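Local coordinates for glycoside hydrolase (Streptococcus pneumoniae serotype 4, PDB 6ORH), which probably hydrolyses alpha-L-fucosyl linkages of host glycans, as a family 29 alpha-fucosidase whose pocket holds a fucosylated glycan in this crystal, at residues 207-212 and 251-257; 222-228 and 240-246; 16-22 and 414-418; 8-12 and 248-252. The protein carries 2 engineered substitutions. All blocks are in the same frame, centred on the assembly; numbering follows the deposited sequence.

Interaction 1 of 4, residues 207-212 and 251-257; sequences TSIRWI and FSIGEAD. With GAL (beta-D-galactopyranose), chain C.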
# COMPACT_ATOMS: atom_id res chain seq x y z
N THR A 207 4.56 -2.10 -25.81
CA THR A 207 3.46 -1.37 -26.42
C THR A 207 2.99 -0.26 -25.48
O THR A 207 3.60 0.01 -24.45
CB THR A 207 2.36 -2.35 -26.83
OG1 THR A 207 2.07 -3.15 -25.68
CG2 THR A 207 2.79 -3.25 -27.97
N SER A 208 1.89 0.41 -25.85
CA SER A 208 1.44 1.59 -25.13
C SER A 208 0.79 1.25 -23.80
O SER A 208 0.69 2.13 -22.93
CB SER A 208 0.53 2.43 -26.00
OG SER A 208 -0.42 1.59 -26.68
N ILE A 209 0.30 -0.00 -23.63
CA ILE A 209 -0.28 -0.47 -22.38
C ILE A 209 0.48 -1.71 -21.90
O ILE A 209 0.74 -2.60 -22.70
CB ILE A 209 -1.78 -0.78 -22.54
CG1 ILE A 209 -2.53 0.42 -23.16
CG2 ILE A 209 -2.39 -1.18 -21.18
CD1 ILE A 209 -4.03 0.22 -23.28
N ARG A 210 0.80 -1.78 -20.60
CA ARG A 210 1.36 -2.98 -19.99
C ARG A 210 0.39 -3.49 -18.92
O ARG A 210 -0.50 -2.77 -18.45
CB ARG A 210 2.71 -2.67 -19.32
CG ARG A 210 2.61 -1.81 -18.05
CD ARG A 210 4.01 -1.67 -17.45
NE ARG A 210 3.92 -0.97 -16.15
CZ ARG A 210 3.85 0.35 -16.03
NH1 ARG A 210 3.86 1.12 -17.11
NH2 ARG A 210 3.74 0.87 -14.80
N TRP A 211 0.60 -4.75 -18.51
CA TRP A 211 -0.10 -5.26 -17.36
C TRP A 211 0.46 -4.64 -16.08
O TRP A 211 1.67 -4.41 -16.01
CB TRP A 211 0.09 -6.77 -17.38
CG TRP A 211 -0.75 -7.42 -16.33
CD1 TRP A 211 -2.01 -7.07 -15.92
CD2 TRP A 211 -0.37 -8.56 -15.56
NE1 TRP A 211 -2.43 -7.92 -14.93
CE2 TRP A 211 -1.45 -8.84 -14.69
CE3 TRP A 211 0.77 -9.37 -15.52
CZ2 TRP A 211 -1.43 -9.92 -13.80
CZ3 TRP A 211 0.79 -10.44 -14.64
CH2 TRP A 211 -0.28 -10.69 -13.78
N ILE A 212 -0.41 -4.35 -15.09
CA ILE A 212 0.05 -3.81 -13.80
C ILE A 212 0.71 -4.89 -12.94
O ILE A 212 1.35 -4.56 -11.93
CB ILE A 212 -1.10 -3.11 -13.05
CG1 ILE A 212 -0.60 -2.20 -11.92
CG2 ILE A 212 -2.09 -4.14 -12.50
CD1 ILE A 212 0.17 -0.95 -12.41
N PHE A 251 6.70 5.84 -22.65
CA PHE A 251 5.51 6.04 -21.80
C PHE A 251 4.64 4.79 -21.91
O PHE A 251 4.38 4.29 -23.02
CB PHE A 251 4.76 7.30 -22.22
CG PHE A 251 3.77 7.77 -21.18
CD1 PHE A 251 2.55 7.12 -21.02
CD2 PHE A 251 4.09 8.79 -20.29
CE1 PHE A 251 1.65 7.52 -20.02
CE2 PHE A 251 3.18 9.19 -19.31
CZ PHE A 251 1.96 8.57 -19.18
N SER A 252 4.19 4.30 -20.74
CA SER A 252 3.51 3.01 -20.70
C SER A 252 2.45 3.09 -19.60
O SER A 252 2.80 3.41 -18.47
CB SER A 252 4.55 1.93 -20.35
OG SER A 252 3.90 0.68 -20.05
N ILE A 253 1.17 2.84 -19.96
CA ILE A 253 0.13 2.78 -18.92
C ILE A 253 0.09 1.38 -18.31
O ILE A 253 -0.14 0.42 -19.06
CB ILE A 253 -1.22 3.11 -19.57
CG1 ILE A 253 -1.24 4.56 -20.08
CG2 ILE A 253 -2.38 2.83 -18.61
CD1 ILE A 253 -2.46 4.87 -20.92
N GLY A 254 0.23 1.30 -16.98
CA GLY A 254 0.03 0.02 -16.27
C GLY A 254 -1.46 -0.17 -15.98
O GLY A 254 -1.97 0.26 -14.95
N GLU A 255 -2.16 -0.80 -16.93
CA GLU A 255 -3.62 -0.94 -16.84
C GLU A 255 -3.97 -1.91 -15.71
O GLU A 255 -3.43 -3.01 -15.63
CB GLU A 255 -4.09 -1.51 -18.19
CG GLU A 255 -5.59 -1.51 -18.37
CD GLU A 255 -5.93 -2.05 -19.74
OE1 GLU A 255 -5.68 -3.24 -19.95
OE2 GLU A 255 -6.45 -1.28 -20.58
N ALA A 256 -4.93 -1.52 -14.85
CA ALA A 256 -5.29 -2.35 -13.69
C ALA A 256 -6.58 -3.11 -13.99
O ALA A 256 -7.65 -2.54 -13.81
CB ALA A 256 -5.48 -1.45 -12.49
N ASP A 257 -6.45 -4.37 -14.43
CA ASP A 257 -7.61 -5.18 -14.77
C ASP A 257 -8.01 -6.03 -13.58
O ASP A 257 -7.16 -6.59 -12.89
CB ASP A 257 -7.31 -6.07 -15.99
CG ASP A 257 -6.15 -7.05 -15.80
OD1 ASP A 257 -5.10 -6.67 -15.19
OD2 ASP A 257 -6.28 -8.20 -16.25
C1 GAL C . -1.69 -12.86 -16.94
C2 GAL C . -0.57 -12.84 -18.00
C3 GAL C . -0.25 -11.41 -18.46
C4 GAL C . -1.52 -10.59 -18.73
C5 GAL C . -2.43 -10.73 -17.50
C6 GAL C . -3.73 -9.95 -17.62
O2 GAL C . 0.63 -13.41 -17.43
O3 GAL C . 0.62 -11.44 -19.62
O4 GAL C . -2.22 -11.08 -19.91
O5 GAL C . -2.82 -12.12 -17.40
O6 GAL C . -4.40 -9.96 -16.33
O HOH W 1 4.58 -0.90 -22.03
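Parallel pairing of strands 209-211 and 253-257 makes this a buried beta contact in the alpha-fucosidase barrel domain, and at its C-terminal end it opens into the glycan pocket. The ladder runs from Ile-253 N to Ser-208 O, from Arg-210 N to Ile-253 O (2.8 Å) and from Glu-255 N to Arg-210 O. Ile-209 lays its CG2 methyl against CB of Glu-255, 3.5 Å away; the carboxylate of Glu-255 is held beyond the pair by Tyr-18 and Trp-169. On the other face, Arg-210 runs extended across Gly-254, CA of Gly-254 lying 3.8 Å above the guanidinium plane. NH1 of Arg-210 donates in that plane to OG of Ser-252 (3.0 Å, 156°), while its bond to the Ser-252 carbonyl is weak; the backbone carbonyls of Leu-241 and Trp-224 accept from NE and NH2. Trp-211, its CG trans to the backbone N (chi1 -172°), offers a ring face to galactose, with C5 over its centre. At the ring edge NE1 of Trp-211 makes a weak bond to OD1 of Asp-257 (3.0 Å), the two planes 74° apart. OD2 of Asp-257 accepts from O6 of the sugar at 2.6 Å. Galactose is thus read twice, by an apolar indole face and by a carboxylate oxygen.

Interaction 2 of 4, residues 222-228 and 240-246; sequences PLWQKVN and YLQHGDP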
# COMPACT_ATOMS: atom_id res chain seq x y z
N PRO A 222 5.66 3.80 -5.65
CA PRO A 222 5.38 4.68 -6.79
C PRO A 222 4.72 3.95 -7.96
O PRO A 222 4.85 2.73 -8.07
CB PRO A 222 6.79 5.10 -7.27
CG PRO A 222 7.70 3.97 -6.80
CD PRO A 222 7.11 3.55 -5.49
N LEU A 223 4.01 4.72 -8.80
CA LEU A 223 3.65 4.24 -10.13
C LEU A 223 4.21 5.20 -11.16
O LEU A 223 3.64 6.27 -11.41
CB LEU A 223 2.13 4.06 -10.32
CG LEU A 223 1.73 3.66 -11.76
CD1 LEU A 223 2.32 2.29 -12.15
CD2 LEU A 223 0.21 3.70 -12.00
N TRP A 224 5.34 4.80 -11.77
CA TRP A 224 5.86 5.47 -12.96
C TRP A 224 5.19 4.87 -14.19
O TRP A 224 5.21 3.64 -14.38
CB TRP A 224 7.39 5.28 -13.02
CG TRP A 224 8.08 5.87 -11.83
CD1 TRP A 224 8.56 5.26 -10.70
CD2 TRP A 224 8.39 7.27 -11.70
NE1 TRP A 224 9.13 6.20 -9.85
CE2 TRP A 224 9.04 7.43 -10.46
CE3 TRP A 224 8.13 8.39 -12.52
CZ2 TRP A 224 9.43 8.69 -9.99
CZ3 TRP A 224 8.57 9.63 -12.08
CH2 TRP A 224 9.22 9.76 -10.84
N GLN A 225 4.52 5.73 -14.98
CA GLN A 225 3.86 5.26 -16.19
C GLN A 225 4.87 5.25 -17.34
O GLN A 225 4.71 5.96 -18.33
CB GLN A 225 2.64 6.15 -16.50
CG GLN A 225 1.54 6.02 -15.45
CD GLN A 225 0.74 4.75 -15.56
OE1 GLN A 225 1.26 3.63 -15.65
NE2 GLN A 225 -0.59 4.89 -15.54
N LYS A 226 5.92 4.45 -17.16
CA LYS A 226 7.02 4.36 -18.13
C LYS A 226 7.83 3.12 -17.78
O LYS A 226 7.92 2.76 -16.60
CB LYS A 226 7.90 5.64 -18.12
CG LYS A 226 8.46 6.09 -16.78
CD LYS A 226 9.39 7.31 -16.95
CE LYS A 226 9.93 7.83 -15.63
NZ LYS A 226 10.89 8.97 -15.85
N VAL A 227 8.44 2.50 -18.81
CA VAL A 227 9.26 1.30 -18.65
C VAL A 227 10.30 1.31 -19.76
O VAL A 227 10.19 2.07 -20.70
CB VAL A 227 8.41 0.02 -18.77
CG1 VAL A 227 7.48 -0.21 -17.57
CG2 VAL A 227 7.67 -0.08 -20.09
N ASN A 228 11.29 0.41 -19.64
CA ASN A 228 12.18 0.06 -20.72
C ASN A 228 11.68 -1.25 -21.33
O ASN A 228 11.53 -2.23 -20.60
CB ASN A 228 13.59 -0.09 -20.13
CG ASN A 228 14.61 -0.35 -21.21
OD1 ASN A 228 14.31 -1.01 -22.21
ND2 ASN A 228 15.82 0.17 -21.03
N TYR A 240 8.18 -4.73 -11.32
CA TYR A 240 8.54 -3.81 -12.40
C TYR A 240 7.27 -3.32 -13.09
O TYR A 240 7.08 -2.14 -13.37
CB TYR A 240 9.54 -4.49 -13.34
CG TYR A 240 10.11 -3.54 -14.37
CD1 TYR A 240 11.08 -2.61 -14.00
CD2 TYR A 240 9.66 -3.54 -15.69
CE1 TYR A 240 11.64 -1.77 -14.95
CE2 TYR A 240 10.21 -2.69 -16.65
CZ TYR A 240 11.20 -1.80 -16.26
OH TYR A 240 11.71 -0.94 -17.20
N LEU A 241 6.35 -4.27 -13.34
CA LEU A 241 5.07 -3.91 -13.94
C LEU A 241 4.27 -3.00 -13.01
O LEU A 241 3.67 -2.03 -13.46
CB LEU A 241 4.27 -5.20 -14.20
CG LEU A 241 4.89 -6.11 -15.26
CD1 LEU A 241 4.04 -7.37 -15.37
CD2 LEU A 241 5.00 -5.39 -16.61
N GLN A 242 4.29 -3.28 -11.72
CA GLN A 242 3.38 -2.67 -10.75
C GLN A 242 3.81 -1.24 -10.41
O GLN A 242 2.96 -0.42 -10.03
CB GLN A 242 3.36 -3.58 -9.53
CG GLN A 242 2.63 -3.05 -8.30
CD GLN A 242 2.63 -4.13 -7.23
OE1 GLN A 242 1.88 -5.11 -7.32
NE2 GLN A 242 3.47 -3.98 -6.21
N HIS A 243 5.12 -0.95 -10.52
CA HIS A 243 5.63 0.36 -10.12
C HIS A 243 6.18 1.13 -11.31
O HIS A 243 6.50 2.32 -11.17
CB HIS A 243 6.76 0.22 -9.08
CG HIS A 243 6.30 -0.38 -7.81
ND1 HIS A 243 5.64 0.37 -6.83
CD2 HIS A 243 6.40 -1.65 -7.31
CE1 HIS A 243 5.32 -0.39 -5.80
NE2 HIS A 243 5.76 -1.65 -6.08
N GLY A 244 6.35 0.45 -12.45
CA GLY A 244 7.11 1.01 -13.57
C GLY A 244 8.57 1.29 -13.20
O GLY A 244 9.09 0.78 -12.22
N ASP A 245 9.19 2.14 -14.03
CA ASP A 245 10.63 2.31 -14.01
C ASP A 245 10.93 3.81 -13.93
O ASP A 245 10.59 4.56 -14.85
CB ASP A 245 11.21 1.76 -15.30
CG ASP A 245 12.73 1.67 -15.36
OD1 ASP A 245 13.41 2.37 -14.55
OD2 ASP A 245 13.22 0.90 -16.22
N PRO A 246 11.58 4.28 -12.84
CA PRO A 246 11.95 5.68 -12.75
C PRO A 246 12.80 6.15 -13.92
O PRO A 246 12.86 7.34 -14.20
CB PRO A 246 12.80 5.79 -11.48
CG PRO A 246 12.45 4.58 -10.67
CD PRO A 246 12.00 3.53 -11.66
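Pro-222, which follows a cis peptide bond, begins the contact by offering its carbonyl to the ring of His-243: ND1 of His-243 donates to O of Pro-222 at 2.8 Å, in the carbonyl plane and close to the imidazole plane. Leu-223 brings CD1 to the Gln-242 carbonyl, 3.5 Å from its O. At Trp-224 the backbone N donates to O of His-243 from above the carbonyl plane (2.8 Å), and the indole lies under Pro-246, whose CA stands 3.9 Å from the centroid of the five-membered ring and 3° off its normal, a CH-pi contact. Gly-244, with positive phi, leads the chain out of the helix beside the Trp-224 carbonyl. Lys-226 accepts from Asp-245 N through its own O, and its extended chain carries NZ to O of Pro-246 (3.0 Å); Gln-437 shares that amine. Val-227 rests CG1 against CE2 of Tyr-240. At Asn-228 the backbone N points almost straight (176°) at OH of Tyr-240, 2.8 Å away, and that hydroxyl donates to OD2 of Asp-245. The end of helix 238-243 and the turn after it are thereby fastened to strand 226-227 and the loop before it; the strand pairs antiparallel with strand 250-259, while His-243 meets the ring of His-411 of the second subunit.

Interaction 3 of 4, residues 16-22 and 414-418; sequences LAYLGDE and GYKRL. With EDO (1,2-ethanediol), chain L.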
# COMPACT_ATOMS: atom_id res chain seq x y z
N LEU A 16 -3.07 9.75 -23.26
CA LEU A 16 -3.63 10.79 -22.42
C LEU A 16 -5.14 10.66 -22.40
O LEU A 16 -5.75 10.91 -21.36
CB LEU A 16 -3.21 12.16 -22.95
CG LEU A 16 -1.81 12.59 -22.56
CD1 LEU A 16 -1.41 13.87 -23.29
CD2 LEU A 16 -1.69 12.76 -21.05
N ALA A 17 -5.73 10.27 -23.53
CA ALA A 17 -7.18 10.21 -23.60
C ALA A 17 -7.68 9.10 -22.66
O ALA A 17 -8.68 9.25 -21.93
CB ALA A 17 -7.61 10.04 -25.04
N TYR A 18 -6.99 7.96 -22.68
CA TYR A 18 -7.40 6.87 -21.80
C TYR A 18 -7.24 7.27 -20.33
O TYR A 18 -8.12 6.95 -19.51
CB TYR A 18 -6.56 5.62 -22.12
CG TYR A 18 -6.95 4.33 -21.44
CD1 TYR A 18 -8.21 4.14 -20.85
CD2 TYR A 18 -6.06 3.26 -21.45
CE1 TYR A 18 -8.54 2.93 -20.27
CE2 TYR A 18 -6.40 2.03 -20.89
CZ TYR A 18 -7.65 1.86 -20.32
OH TYR A 18 -7.98 0.64 -19.81
N LEU A 19 -6.11 7.93 -19.98
CA LEU A 19 -5.91 8.35 -18.60
C LEU A 19 -7.05 9.26 -18.15
O LEU A 19 -7.52 9.16 -17.02
CB LEU A 19 -4.54 9.04 -18.48
CG LEU A 19 -3.38 8.02 -18.58
CD1 LEU A 19 -2.07 8.76 -18.79
CD2 LEU A 19 -3.32 7.22 -17.29
N GLY A 20 -7.47 10.14 -19.07
CA GLY A 20 -8.56 11.06 -18.80
C GLY A 20 -9.91 10.35 -18.59
O GLY A 20 -10.74 10.76 -17.76
N ASP A 21 -10.12 9.27 -19.33
CA ASP A 21 -11.38 8.52 -19.29
C ASP A 21 -11.52 7.68 -18.02
O ASP A 21 -12.64 7.48 -17.56
CB ASP A 21 -11.52 7.64 -20.54
CG ASP A 21 -11.95 8.42 -21.78
OD1 ASP A 21 -12.35 9.61 -21.63
OD2 ASP A 21 -11.85 7.87 -22.86
N GLU A 22 -10.41 7.11 -17.52
CA GLU A 22 -10.33 6.47 -16.20
C GLU A 22 -10.93 5.07 -16.12
O GLU A 22 -10.36 4.21 -15.43
CB GLU A 22 -10.93 7.34 -15.08
CG GLU A 22 -10.29 8.71 -14.98
CD GLU A 22 -10.86 9.55 -13.83
OE1 GLU A 22 -12.03 9.34 -13.47
OE2 GLU A 22 -10.15 10.46 -13.39
N GLY A 414 1.56 11.61 -11.03
CA GLY A 414 1.10 11.10 -12.31
C GLY A 414 -0.07 11.92 -12.87
O GLY A 414 -0.24 13.10 -12.53
N TYR A 415 -0.92 11.27 -13.68
CA TYR A 415 -2.04 11.96 -14.29
C TYR A 415 -2.98 12.50 -13.20
O TYR A 415 -3.55 13.59 -13.31
CB TYR A 415 -2.82 10.99 -15.17
CG TYR A 415 -3.85 11.71 -16.01
CD1 TYR A 415 -3.48 12.29 -17.21
CD2 TYR A 415 -5.16 11.81 -15.56
CE1 TYR A 415 -4.41 13.00 -17.97
CE2 TYR A 415 -6.10 12.51 -16.30
CZ TYR A 415 -5.71 13.11 -17.49
OH TYR A 415 -6.60 13.76 -18.30
N LYS A 416 -3.19 11.67 -12.18
CA LYS A 416 -4.11 12.00 -11.11
C LYS A 416 -3.80 11.11 -9.92
O LYS A 416 -3.72 9.89 -10.06
CB LYS A 416 -5.54 11.71 -11.58
CG LYS A 416 -6.61 11.75 -10.50
CD LYS A 416 -8.00 11.67 -11.16
CE LYS A 416 -9.13 11.46 -10.17
NZ LYS A 416 -10.44 11.46 -10.89
N ARG A 417 -3.65 11.73 -8.74
CA ARG A 417 -3.39 10.98 -7.52
C ARG A 417 -4.45 11.41 -6.50
O ARG A 417 -4.61 12.61 -6.25
CB ARG A 417 -1.99 11.35 -6.97
CG ARG A 417 -1.60 10.69 -5.66
CD ARG A 417 -1.39 9.18 -5.86
NE ARG A 417 -1.30 8.42 -4.61
CZ ARG A 417 -0.17 7.99 -4.07
NH1 ARG A 417 1.03 8.34 -4.55
NH2 ARG A 417 -0.25 7.24 -2.98
N LEU A 418 -5.16 10.42 -5.98
CA LEU A 418 -6.05 10.64 -4.84
C LEU A 418 -5.29 10.13 -3.63
O LEU A 418 -4.61 9.09 -3.69
CB LEU A 418 -7.37 9.89 -5.04
CG LEU A 418 -8.16 10.33 -6.27
CD1 LEU A 418 -9.37 9.41 -6.49
CD2 LEU A 418 -8.62 11.78 -6.13
C1 EDO L . -5.97 7.49 -14.88
O1 EDO L . -6.96 6.91 -15.66
C2 EDO L . -6.72 7.88 -13.69
O2 EDO L . -5.94 8.39 -12.73
O HOH W 2 -6.52 13.54 -21.06
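Two side chains of segment 414-418 swing the same way: Tyr-415 and Lys-416 both carry CG trans to the backbone N (chi1 -170° and 169°), which sends the phenol ring and the extended lysine chain across to helix 13-21. From the helix, Leu-19 points its CB onto the tyrosine ring. That CB of Leu-19 sits 3.8 Å from the ring centroid of Tyr-415 and 18° off the normal, a CH-pi contact displaced toward the rim, with CD1 of Tyr-415 nearest. Leu-16 reaches the same ring at its edge, CD2 being 4.1 Å from CE1 of Tyr-415. Farther out along the ring, OH of Tyr-415 comes within 3.4 Å of CA of Gly-20, a residue with no side chain to stand in the way. A water bridges the two segments, donating to O of Leu-16 and hydrogen-bonded to OH of Tyr-415.

Just past the helix, Glu-22 has positive phi and holds its side chain extended. OE2 of Glu-22 receives NZ of Lys-416 at 2.7 Å, on the syn side of the carboxylate and somewhat out of its plane; the two chains cross nearly at right angles. Tyr-323 also bonds NZ. An ethanediol, probably from the crystallisation liquor, sits between the two segments, its O1 donating to O of Leu-19 at 2.7 Å. The first helix of the chain is thus joined to the galactose-binding-like domain by the packing of one tyrosine on the helix, a water bridge and one salt bridge, so that apolar packing and charge pairing both span the domain interface.

Interaction 4 of 4, residues 8-12 and 248-252; sequences GPLPS and GTIFS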
# COMPACT_ATOMS: atom_id res chain seq x y z
N GLY A 8 11.67 13.30 -19.71
CA GLY A 8 11.38 11.87 -19.79
C GLY A 8 10.50 11.52 -21.00
O GLY A 8 10.27 12.34 -21.90
N PRO A 9 10.01 10.27 -21.10
CA PRO A 9 9.18 9.88 -22.24
C PRO A 9 7.77 10.46 -22.15
O PRO A 9 7.14 10.40 -21.10
CB PRO A 9 9.18 8.34 -22.14
CG PRO A 9 9.40 8.04 -20.68
CD PRO A 9 10.24 9.19 -20.13
N LEU A 10 7.27 10.98 -23.27
CA LEU A 10 6.00 11.70 -23.23
C LEU A 10 4.87 10.79 -23.69
O LEU A 10 5.03 9.99 -24.62
CB LEU A 10 6.08 12.96 -24.11
CG LEU A 10 7.18 13.94 -23.72
CD1 LEU A 10 7.10 15.17 -24.63
CD2 LEU A 10 7.11 14.32 -22.23
N PRO A 11 3.66 10.94 -23.12
CA PRO A 11 2.52 10.13 -23.55
C PRO A 11 2.03 10.56 -24.93
O PRO A 11 2.12 11.72 -25.28
CB PRO A 11 1.45 10.42 -22.48
CG PRO A 11 1.81 11.83 -22.00
CD PRO A 11 3.32 11.92 -22.07
N SER A 12 1.46 9.60 -25.67
CA SER A 12 0.73 9.89 -26.89
C SER A 12 -0.62 10.50 -26.53
O SER A 12 -1.06 10.43 -25.39
CB SER A 12 0.53 8.63 -27.66
OG SER A 12 -0.45 7.80 -27.03
N GLY A 248 12.40 4.76 -17.06
CA GLY A 248 11.82 4.19 -18.27
C GLY A 248 12.02 5.02 -19.54
O GLY A 248 12.14 6.25 -19.49
N THR A 249 12.08 4.34 -20.71
CA THR A 249 12.39 4.94 -22.01
C THR A 249 11.14 5.19 -22.86
O THR A 249 11.23 5.96 -23.82
CB THR A 249 13.45 4.12 -22.78
OG1 THR A 249 12.97 2.78 -22.83
CG2 THR A 249 14.78 4.15 -22.06
N ILE A 250 10.01 4.51 -22.57
CA ILE A 250 8.76 4.71 -23.28
C ILE A 250 7.67 5.00 -22.24
O ILE A 250 7.74 4.50 -21.12
CB ILE A 250 8.34 3.49 -24.15
CG1 ILE A 250 8.01 2.28 -23.27
CG2 ILE A 250 9.44 3.16 -25.16
CD1 ILE A 250 7.27 1.11 -23.98
N PHE A 251 6.70 5.84 -22.65
CA PHE A 251 5.51 6.04 -21.80
C PHE A 251 4.64 4.79 -21.91
O PHE A 251 4.38 4.29 -23.02
CB PHE A 251 4.76 7.30 -22.22
CG PHE A 251 3.77 7.77 -21.18
CD1 PHE A 251 2.55 7.12 -21.02
CD2 PHE A 251 4.09 8.79 -20.29
CE1 PHE A 251 1.65 7.52 -20.02
CE2 PHE A 251 3.18 9.19 -19.31
CZ PHE A 251 1.96 8.57 -19.18
N SER A 252 4.19 4.30 -20.74
CA SER A 252 3.51 3.01 -20.70
C SER A 252 2.45 3.09 -19.60
O SER A 252 2.80 3.41 -18.47
CB SER A 252 4.55 1.93 -20.35
OG SER A 252 3.90 0.68 -20.05
O HOH W 3 6.63 6.94 -25.21
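The classic beta bulge formed by Thr-249 and Ile-250 opposite Val-227 lies at the start of strand 250-259, and here the proline-rich segment 8-12 packs over it just before helix 13-21. Phe-251 is central to the side-chain packing. Its CG lies trans to the backbone N (chi1 -164°), and with chi2 at -76° the ring turns its flat face to Pro-11. CB of Pro-11 stands 3.5 Å from the ring centroid of Phe-251 and only 1° off the normal, a CH-pi contact over the centre of the face. The rest of that pyrrolidine, puckered C-gamma endo, spreads over one side of the ring, with CD of Pro-11 at 3.7 Å from CD2 of Phe-251.

Pro-9, with the same pucker, directs its own ring at the backbone of the strand: CG lies 3.5 Å from O of Gly-248, and CB packs against the peptide between Ile-250 and Phe-251. The carbonyl of Pro-9 meets the Phe-251 ring at its edge, in plane. Thus one proline covers a face of the phenylalanine and the other supplies an oxygen to its rim. Leu-10, between them, turns its side chain away and contributes backbone, its O lying near CB of Phe-251. Helix 13-21 adds Leu-19 against Phe-251 and Leu-16 against Pro-11, tying the segment to the helix that it precedes. No direct hydrogen bond crosses the pair of segments; the polar link is a water that accepts from N of Phe-251 at 2.8 Å and donates weakly to O of Leu-10 at 3.5 Å.

Strand 250-259 links interactions 1, 2 and 4: interactions 1 and 4 share Phe-251 and Ser-252, and strand 226-227 of interaction 2 pairs with it. Interaction 1 is the buried one, built on backbone ladder bonds and ending at the sugar; the other three are partly buried. Interaction 2 mixes backbone bonds with side-chain to backbone bonds and an indole-proline CH-pi contact, and reaches interaction 1 through Gln-225 to Gly-254. Helix 13-21, which packs against strand 250-259, brings in interaction 3. Between domains, interaction 3 combines a salt bridge with aromatic contact, whereas interaction 4 is almost wholly apolar.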